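Local coordinates for protein Serpin48 (Tenebrio molitor, PDB 3OZQ) that inhibits the serine protease SPE with high specificity, acting as a serpin in insect innate immunity, at residues His183-Asp188 against Thr201-Glu206; Gln207-Tyr212 against Gln262-Ala267. One frame throughout, in Å; residues are numbered along the deposited sequence.

Contact 1 (His183-Asp188 against Thr201-Glu206); sequences HTRKSD and TMYLDE
R185 and T201 grip each other through two backbone hydrogen bonds: T201 N donates to R185 O at 2.7 Å, and R185 N donates back to T201 O at 3.0 Å, the donor lying in the carbonyl plane. R185 and T201 are the only bridged pair of these two segments; beyond it the hairpin continues with S187 bonded to V199, and side chains add to the contact. S187 OG meets Y203 OH at 2.8 Å in a hydrogen bond whose donor could be either hydroxyl, reaching the tyrosine at its edge, in the ring plane. Serine suits the place because its short arm, with OG beside its own backbone N, is enough to bring a hydroxyl to the phenol.

Above the same ring lies R185. Its CG sits between the backbone N and the carbonyl carbon (chi1 52°), and a bend farther out at chi3 lays the guanidinium flat on Y203, centres 4.2 Å apart and planes only 11° from parallel. NH1 rides over the ring face toward its rim, so a long arginine and a broad tyrosine stack face on face at the surface of the protein, probably with some cation-pi character. These strands, 185-190 and 196-205, form a beta hairpin of the serpin sheet usually called C, with 196-205 also bonded on its other flank to strand 260-278.

Two waters extend the pairing: one joins H183 ND1 to Y203 O, the other D188 O to T201 OG1. Packing is lighter at T184, whose CA lies 3.2 Å from T201 O in a CA-H...O contact. Its side chain runs alongside that of M202, OG1 3.9 Å from CG, while the hydroxyl is held by E323. The methionine otherwise heads into the interior, against F179 and L268, where an unbranched apolar chain fits.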
ATOM      1  N   HIS A 183       9.155 -23.346  17.205  1.00 55.36           N
ATOM      2  CA  HIS A 183       7.938 -24.046  16.814  1.00 55.22           C
ATOM      3  C   HIS A 183       7.573 -23.848  15.344  1.00 49.87           C
ATOM      4  O   HIS A 183       6.560 -24.352  14.864  1.00 49.87           O
ATOM      5  CB  HIS A 183       6.789 -23.654  17.741  1.00 53.91           C
ATOM      6  CG  HIS A 183       7.020 -24.050  19.166  1.00 62.70           C
ATOM      7  ND1 HIS A 183       6.484 -23.358  20.230  1.00 61.66           N
ATOM      8  CD2 HIS A 183       7.734 -25.069  19.701  1.00 55.35           C
ATOM      9  CE1 HIS A 183       6.857 -23.934  21.359  1.00 63.70           C
ATOM     10  NE2 HIS A 183       7.619 -24.972  21.065  1.00 61.20           N
ATOM     11  N   THR A 184       8.419 -23.131  14.624  1.00 48.64           N
ATOM     12  CA  THR A 184       8.221 -22.957  13.199  1.00 50.27           C
ATOM     13  C   THR A 184       8.597 -24.217  12.417  1.00 53.25           C
ATOM     14  O   THR A 184       9.702 -24.752  12.565  1.00 54.05           O
ATOM     15  CB  THR A 184       9.026 -21.753  12.685  1.00 47.88           C
ATOM     16  OG1 THR A 184       8.488 -20.557  13.266  1.00 43.50           O
ATOM     17  CG2 THR A 184       8.964 -21.686  11.191  1.00 41.67           C
ATOM     18  N   ARG A 185       7.675 -24.685  11.579  1.00 44.74           N
ATOM     19  CA  ARG A 185       7.879 -25.922  10.839  1.00 47.00           C
ATOM     20  C   ARG A 185       7.164 -25.906   9.496  1.00 51.36           C
ATOM     21  O   ARG A 185       6.275 -25.081   9.264  1.00 47.73           O
ATOM     22  CB  ARG A 185       7.393 -27.116  11.666  1.00 47.40           C
ATOM     23  CG  ARG A 185       5.978 -26.958  12.182  1.00 44.00           C
ATOM     24  CD  ARG A 185       5.476 -28.218  12.897  1.00 49.06           C
ATOM     25  NE  ARG A 185       4.150 -28.580  12.399  1.00 48.65           N
ATOM     26  CZ  ARG A 185       3.008 -28.311  13.024  1.00 47.45           C
ATOM     27  NH1 ARG A 185       3.016 -27.709  14.207  1.00 47.97           N
ATOM     28  NH2 ARG A 185       1.854 -28.668  12.475  1.00 48.64           N
ATOM     29  N   LYS A 186       7.571 -26.815   8.614  1.00 47.13           N
ATOM     30  CA  LYS A 186       6.924 -27.022   7.323  1.00 49.16           C
ATOM     31  C   LYS A 186       5.548 -27.628   7.550  1.00 50.53           C
ATOM     32  O   LYS A 186       5.434 -28.631   8.241  1.00 48.87           O
ATOM     33  CB  LYS A 186       7.747 -28.007   6.483  1.00 46.35           C
ATOM     34  CG  LYS A 186       9.108 -27.522   6.077  1.00 53.51           C
ATOM     35  CD  LYS A 186       8.986 -26.403   5.054  1.00 52.76           C
ATOM     36  CE  LYS A 186      10.285 -26.158   4.312  1.00 54.18           C
ATOM     37  NZ  LYS A 186      10.130 -24.990   3.388  1.00 51.09           N
ATOM     38  N   SER A 187       4.507 -27.042   6.961  1.00 47.89           N
ATOM     39  CA  SER A 187       3.152 -27.590   7.103  1.00 49.16           C
ATOM     40  C   SER A 187       2.316 -27.396   5.840  1.00 50.89           C
ATOM     41  O   SER A 187       2.646 -26.567   4.988  1.00 48.31           O
ATOM     42  CB  SER A 187       2.424 -26.953   8.289  1.00 43.08           C
ATOM     43  OG  SER A 187       3.192 -27.021   9.475  1.00 46.15           O
ATOM     44  N   ASP A 188       1.220 -28.146   5.737  1.00 44.91           N
ATOM     45  CA  ASP A 188       0.342 -28.057   4.577  1.00 44.73           C
ATOM     46  C   ASP A 188      -0.144 -26.630   4.350  1.00 46.64           C
ATOM     47  O   ASP A 188      -0.518 -25.942   5.297  1.00 45.61           O
ATOM     48  CB  ASP A 188      -0.892 -28.952   4.751  1.00 47.71           C
ATOM     49  CG  ASP A 188      -0.547 -30.431   4.817  1.00 51.59           C
ATOM     50  OD1 ASP A 188       0.439 -30.852   4.175  1.00 51.15           O
ATOM     51  OD2 ASP A 188      -1.270 -31.170   5.511  1.00 51.77           O
ATOM     52  N   THR A 201       5.749 -22.527   8.536  1.00 38.24           N
ATOM     53  CA  THR A 201       4.577 -22.028   9.224  1.00 39.29           C
ATOM     54  C   THR A 201       4.915 -21.766  10.691  1.00 41.48           C
ATOM     55  O   THR A 201       5.610 -22.556  11.328  1.00 43.24           O
ATOM     56  CB  THR A 201       3.403 -23.022   9.074  1.00 40.72           C
ATOM     57  OG1 THR A 201       3.064 -23.143   7.684  1.00 38.88           O
ATOM     58  CG2 THR A 201       2.184 -22.556   9.853  1.00 38.52           C
ATOM     59  N   MET A 202       4.437 -20.637  11.207  1.00 41.22           N
ATOM     60  CA  MET A 202       4.723 -20.199  12.566  1.00 41.18           C
ATOM     61  C   MET A 202       3.508 -20.439  13.451  1.00 39.04           C
ATOM     62  O   MET A 202       2.379 -20.382  12.975  1.00 37.67           O
ATOM     63  CB  MET A 202       5.062 -18.701  12.587  1.00 40.90           C
ATOM     64  CG  MET A 202       5.969 -18.223  11.471  1.00 40.81           C
ATOM     65  SD  MET A 202       6.306 -16.443  11.620  1.00 42.91           S
ATOM     66  CE  MET A 202       4.662 -15.786  11.355  1.00 39.88           C
ATOM     67  N   TYR A 203       3.738 -20.675  14.740  1.00 40.98           N
ATOM     68  CA  TYR A 203       2.661 -21.063  15.643  1.00 37.13           C
ATOM     69  C   TYR A 203       2.644 -20.263  16.940  1.00 40.22           C
ATOM     70  O   TYR A 203       3.660 -20.125  17.612  1.00 45.31           O
ATOM     71  CB  TYR A 203       2.724 -22.581  15.938  1.00 42.10           C
ATOM     72  CG  TYR A 203       2.437 -23.428  14.721  1.00 38.93           C
ATOM     73  CD1 TYR A 203       1.155 -23.909  14.475  1.00 39.02           C
ATOM     74  CD2 TYR A 203       3.440 -23.725  13.805  1.00 36.60           C
ATOM     75  CE1 TYR A 203       0.881 -24.669  13.361  1.00 34.87           C
ATOM     76  CE2 TYR A 203       3.173 -24.480  12.684  1.00 39.41           C
ATOM     77  CZ  TYR A 203       1.891 -24.946  12.467  1.00 37.76           C
ATOM     78  OH  TYR A 203       1.622 -25.678  11.340  1.00 39.39           O
ATOM     79  N   LEU A 204       1.472 -19.743  17.287  1.00 41.28           N
ATOM     80  CA  LEU A 204       1.282 -19.027  18.544  1.00 43.33           C
ATOM     81  C   LEU A 204      -0.014 -19.477  19.195  1.00 46.19           C
ATOM     82  O   LEU A 204      -1.085 -19.342  18.604  1.00 47.22           O
ATOM     83  CB  LEU A 204       1.231 -17.518  18.302  1.00 47.49           C
ATOM     84  CG  LEU A 204       2.138 -16.600  19.119  1.00 48.52           C
ATOM     85  CD1 LEU A 204       1.822 -15.120  18.812  1.00 44.57           C
ATOM     86  CD2 LEU A 204       2.010 -16.884  20.598  1.00 45.62           C
ATOM     87  N   ASP A 205       0.083 -19.995  20.418  1.00 46.19           N
ATOM     88  CA  ASP A 205      -1.068 -20.579  21.105  1.00 49.59           C
ATOM     89  C   ASP A 205      -1.592 -19.772  22.287  1.00 49.20           C
ATOM     90  O   ASP A 205      -0.871 -18.977  22.893  1.00 50.54           O
ATOM     91  CB  ASP A 205      -0.731 -21.986  21.608  1.00 51.30           C
ATOM     92  CG  ASP A 205      -0.316 -22.921  20.498  1.00 51.82           C
ATOM     93  OD1 ASP A 205      -0.847 -22.786  19.373  1.00 55.22           O
ATOM     94  OD2 ASP A 205       0.543 -23.792  20.761  1.00 56.93           O
ATOM     95  N   GLU A 206      -2.856 -20.008  22.612  1.00 44.31           N
ATOM     96  CA  GLU A 206      -3.476 -19.456  23.811  1.00 54.69           C
ATOM     97  C   GLU A 206      -3.232 -17.957  23.998  1.00 54.23           C
ATOM     98  O   GLU A 206      -2.955 -17.507  25.110  1.00 51.05           O
ATOM     99  CB  GLU A 206      -2.994 -20.220  25.049  1.00 58.55           C
ATOM    100  CG  GLU A 206      -3.332 -21.703  25.041  1.00 60.46           C
ATOM    101  CD  GLU A 206      -2.286 -22.562  25.766  1.00 69.36           C
ATOM    102  OE1 GLU A 206      -1.809 -23.554  25.161  1.00 64.04           O
ATOM    103  OE2 GLU A 206      -1.940 -22.248  26.930  1.00 65.53           O
TER
HETATM  104  O   HOH W   1       4.194 -22.521  19.434  1.00 56.06           O
HETATM  105  O   HOH W   2       0.601 -23.455   6.421  1.00 38.32           O

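Contact 2 (Gln207-Tyr212 against Gln262-Ala267); sequences QYFNYY and QLVNVA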
ATOM      1  N   GLN A 207      -3.340 -17.190  22.914  1.00 55.03           N
ATOM      2  CA  GLN A 207      -3.232 -15.738  22.995  1.00 45.32           C
ATOM      3  C   GLN A 207      -4.610 -15.120  22.827  1.00 49.90           C
ATOM      4  O   GLN A 207      -5.475 -15.695  22.166  1.00 50.01           O
ATOM      5  CB  GLN A 207      -2.304 -15.202  21.902  1.00 52.97           C
ATOM      6  CG  GLN A 207      -0.899 -15.782  21.911  1.00 51.44           C
ATOM      7  CD  GLN A 207      -0.061 -15.270  23.065  1.00 55.46           C
ATOM      8  OE1 GLN A 207       0.950 -15.874  23.426  1.00 61.05           O
ATOM      9  NE2 GLN A 207      -0.470 -14.149  23.646  1.00 54.66           N
ATOM     10  N   TYR A 208      -4.815 -13.949  23.424  1.00 50.51           N
ATOM     11  CA  TYR A 208      -6.055 -13.209  23.227  1.00 49.58           C
ATOM     12  C   TYR A 208      -5.866 -12.145  22.148  1.00 46.87           C
ATOM     13  O   TYR A 208      -5.176 -11.143  22.355  1.00 47.60           O
ATOM     14  CB  TYR A 208      -6.552 -12.577  24.531  1.00 50.75           C
ATOM     15  CG  TYR A 208      -7.370 -13.524  25.388  1.00 52.86           C
ATOM     16  CD1 TYR A 208      -8.729 -13.704  25.156  1.00 52.44           C
ATOM     17  CD2 TYR A 208      -6.780 -14.249  26.413  1.00 57.09           C
ATOM     18  CE1 TYR A 208      -9.487 -14.575  25.935  1.00 55.68           C
ATOM     19  CE2 TYR A 208      -7.525 -15.131  27.198  1.00 57.42           C
ATOM     20  CZ  TYR A 208      -8.880 -15.288  26.953  1.00 58.32           C
ATOM     21  OH  TYR A 208      -9.630 -16.152  27.729  1.00 60.94           O
ATOM     22  N   PHE A 209      -6.486 -12.376  20.999  1.00 44.79           N
ATOM     23  CA  PHE A 209      -6.379 -11.467  19.863  1.00 43.50           C
ATOM     24  C   PHE A 209      -7.767 -11.098  19.398  1.00 44.68           C
ATOM     25  O   PHE A 209      -8.700 -11.883  19.542  1.00 47.24           O
ATOM     26  CB  PHE A 209      -5.634 -12.143  18.703  1.00 39.45           C
ATOM     27  CG  PHE A 209      -4.173 -12.359  18.960  1.00 40.98           C
ATOM     28  CD1 PHE A 209      -3.549 -13.533  18.557  1.00 44.38           C
ATOM     29  CD2 PHE A 209      -3.412 -11.382  19.587  1.00 44.38           C
ATOM     30  CE1 PHE A 209      -2.193 -13.734  18.785  1.00 43.50           C
ATOM     31  CE2 PHE A 209      -2.060 -11.572  19.816  1.00 38.29           C
ATOM     32  CZ  PHE A 209      -1.449 -12.747  19.416  1.00 43.31           C
ATOM     33  N   ASN A 210      -7.899  -9.905  18.823  1.00 48.52           N
ATOM     34  CA  ASN A 210      -9.149  -9.513  18.208  1.00 45.85           C
ATOM     35  C   ASN A 210      -9.558 -10.502  17.132  1.00 45.72           C
ATOM     36  O   ASN A 210      -8.773 -10.855  16.252  1.00 43.39           O
ATOM     37  CB  ASN A 210      -9.054  -8.088  17.662  1.00 50.59           C
ATOM     38  CG  ASN A 210      -9.180  -7.053  18.757  1.00 54.67           C
ATOM     39  OD1 ASN A 210     -10.114  -7.098  19.554  1.00 57.21           O
ATOM     40  ND2 ASN A 210      -8.230  -6.134  18.823  1.00 54.53           N
ATOM     41  N   TYR A 211     -10.801 -10.942  17.218  1.00 45.79           N
ATOM     42  CA  TYR A 211     -11.277 -12.065  16.436  1.00 41.92           C
ATOM     43  C   TYR A 211     -12.718 -11.803  16.052  1.00 46.34           C
ATOM     44  O   TYR A 211     -13.463 -11.175  16.806  1.00 50.40           O
ATOM     45  CB  TYR A 211     -11.168 -13.338  17.285  1.00 50.61           C
ATOM     46  CG  TYR A 211     -11.746 -14.581  16.655  1.00 49.40           C
ATOM     47  CD1 TYR A 211     -10.931 -15.481  15.980  1.00 48.96           C
ATOM     48  CD2 TYR A 211     -13.105 -14.866  16.746  1.00 48.51           C
ATOM     49  CE1 TYR A 211     -11.453 -16.633  15.406  1.00 50.71           C
ATOM     50  CE2 TYR A 211     -13.637 -16.013  16.172  1.00 51.85           C
ATOM     51  CZ  TYR A 211     -12.806 -16.893  15.508  1.00 50.21           C
ATOM     52  OH  TYR A 211     -13.323 -18.034  14.936  1.00 55.18           O
ATOM     53  N   TYR A 212     -13.120 -12.278  14.883  1.00 44.59           N
ATOM     54  CA  TYR A 212     -14.493 -12.075  14.440  1.00 49.64           C
ATOM     55  C   TYR A 212     -14.932 -13.124  13.435  1.00 50.96           C
ATOM     56  O   TYR A 212     -14.180 -13.497  12.538  1.00 50.43           O
ATOM     57  CB  TYR A 212     -14.662 -10.677  13.837  1.00 52.63           C
ATOM     58  CG  TYR A 212     -16.103 -10.302  13.592  1.00 57.23           C
ATOM     59  CD1 TYR A 212     -16.621 -10.243  12.304  1.00 57.27           C
ATOM     60  CD2 TYR A 212     -16.950 -10.017  14.654  1.00 59.38           C
ATOM     61  CE1 TYR A 212     -17.946  -9.909  12.082  1.00 58.92           C
ATOM     62  CE2 TYR A 212     -18.273  -9.679  14.443  1.00 62.07           C
ATOM     63  CZ  TYR A 212     -18.767  -9.631  13.158  1.00 60.96           C
ATOM     64  OH  TYR A 212     -20.086  -9.291  12.958  1.00 71.64           O
ATOM     65  N   GLN A 262     -10.667 -12.756  21.717  1.00 50.45           N
ATOM     66  CA  GLN A 262     -10.993 -14.134  22.058  1.00 49.87           C
ATOM     67  C   GLN A 262      -9.730 -14.966  22.139  1.00 49.04           C
ATOM     68  O   GLN A 262      -8.740 -14.671  21.479  1.00 45.58           O
ATOM     69  CB  GLN A 262     -11.963 -14.738  21.044  1.00 52.13           C
ATOM     70  CG  GLN A 262     -13.280 -13.978  20.925  1.00 57.53           C
ATOM     71  CD  GLN A 262     -14.452 -14.887  20.593  1.00 60.50           C
ATOM     72  OE1 GLN A 262     -14.729 -15.844  21.312  1.00 62.22           O
ATOM     73  NE2 GLN A 262     -15.145 -14.591  19.497  1.00 59.83           N
ATOM     74  N   LEU A 263      -9.771 -16.011  22.957  1.00 48.89           N
ATOM     75  CA  LEU A 263      -8.638 -16.903  23.112  1.00 44.22           C
ATOM     76  C   LEU A 263      -8.488 -17.734  21.847  1.00 43.48           C
ATOM     77  O   LEU A 263      -9.433 -18.375  21.399  1.00 44.84           O
ATOM     78  CB  LEU A 263      -8.867 -17.825  24.305  1.00 47.76           C
ATOM     79  CG  LEU A 263      -7.685 -18.726  24.614  1.00 48.89           C
ATOM     80  CD1 LEU A 263      -6.479 -17.876  24.989  1.00 50.95           C
ATOM     81  CD2 LEU A 263      -8.055 -19.694  25.738  1.00 52.90           C
ATOM     82  N   VAL A 264      -7.299 -17.734  21.269  1.00 38.98           N
ATOM     83  CA  VAL A 264      -7.151 -18.299  19.942  1.00 39.91           C
ATOM     84  C   VAL A 264      -5.773 -18.885  19.759  1.00 38.95           C
ATOM     85  O   VAL A 264      -4.817 -18.448  20.397  1.00 43.76           O
ATOM     86  CB  VAL A 264      -7.419 -17.201  18.850  1.00 45.96           C
ATOM     87  CG1 VAL A 264      -6.503 -16.010  19.051  1.00 39.69           C
ATOM     88  CG2 VAL A 264      -7.281 -17.769  17.449  1.00 42.64           C
ATOM     89  N   ASN A 265      -5.680 -19.897  18.904  1.00 42.15           N
ATOM     90  CA  ASN A 265      -4.397 -20.395  18.442  1.00 42.30           C
ATOM     91  C   ASN A 265      -4.227 -19.963  16.995  1.00 42.23           C
ATOM     92  O   ASN A 265      -5.180 -19.990  16.224  1.00 42.97           O
ATOM     93  CB  ASN A 265      -4.325 -21.921  18.526  1.00 43.78           C
ATOM     94  CG  ASN A 265      -4.215 -22.431  19.956  1.00 50.40           C
ATOM     95  OD1 ASN A 265      -3.805 -21.709  20.864  1.00 51.97           O
ATOM     96  ND2 ASN A 265      -4.577 -23.687  20.156  1.00 48.91           N
ATOM     97  N   VAL A 266      -3.017 -19.576  16.621  1.00 41.59           N
ATOM     98  CA  VAL A 266      -2.794 -19.089  15.272  1.00 40.14           C
ATOM     99  C   VAL A 266      -1.699 -19.849  14.550  1.00 37.99           C
ATOM    100  O   VAL A 266      -0.616 -20.072  15.090  1.00 41.34           O
ATOM    101  CB  VAL A 266      -2.438 -17.588  15.259  1.00 44.61           C
ATOM    102  CG1 VAL A 266      -3.408 -16.801  16.141  1.00 44.15           C
ATOM    103  CG2 VAL A 266      -1.018 -17.397  15.730  1.00 49.09           C
ATOM    104  N   ALA A 267      -1.987 -20.235  13.316  1.00 35.98           N
ATOM    105  CA  ALA A 267      -0.981 -20.834  12.450  1.00 36.14           C
ATOM    106  C   ALA A 267      -0.839 -19.954  11.224  1.00 38.08           C
ATOM    107  O   ALA A 267      -1.728 -19.930  10.371  1.00 36.52           O
ATOM    108  CB  ALA A 267      -1.386 -22.240  12.035  1.00 36.22           C
TER
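The ring of Y208 overlaps the side chain of L263, whose CB stands over one face, 4.0 Å from the ring centroid and 25° off its normal, in a CH-pi contact. With its CG anti to the backbone N, the leucine carries CD1 across toward the other rim, 3.7 Å from Y208 CE2. At the near rim, Y208 CE1 is 3.3 Å from L263 N, so the ring also touches the peptide there. An aromatic residue suits this exposed position because a broad ring can rest on an aliphatic neighbour at the surface.

The two residues form an antiparallel non-hydrogen-bonded pair, flanked by hydrogen-bonded pairs Q207 with V264 and F209 with Q262. Each flanking pair exchanges two backbone bonds, the shortest being V264 N to Q207 O at 2.9 Å. Strand 207-214, the first strand of the serpin sheet called B, here crosses strand 260-278, their short axes at 103°, with the latter's other edge bonded at K348. Three bridged pairs fall within the two segments, and backbone bonding continues at Y211 with T260.

On the opposite face from Y208, F209 turns CD1 toward two valines. V264 CG1 lies 3.9 Å from it, while V266 CG1 meets the ring at its edge, at 4.1 Å. Branched valines fill this buried side well, and L204 and L222 close in on F209 from neighbouring strands. Farther along, Y211 meets the amide of Q262: NE2 comes to 3.4 Å from Y211 CD2, obliquely, with the amide plane nearly perpendicular to the ring (86°). The glutamine's OE1 bonds K348, and the tyrosine hydroxyl bonds E213.

Contact 1 closes where the chain turns a corner at E206, and contact 2 opens with the next residue, so strands 196-205 and 207-214 follow each other yet serve different sheets. Strand 260-278 is shared: it lies beside 196-205, L204 bonding V266 through the backbone, and beside 207-214 earlier along its length. N265 OD1 receives E206 N at the corner, tying both contacts together. Their centres are 14 Å apart, and both are partly buried. Contact 1, on the hairpin 185-190/196-205, relies on hydroxyls, a guanidinium stack and waters; contact 2, with more backbone bonds and four buried residues among those touching, relies on aromatic and aliphatic packing.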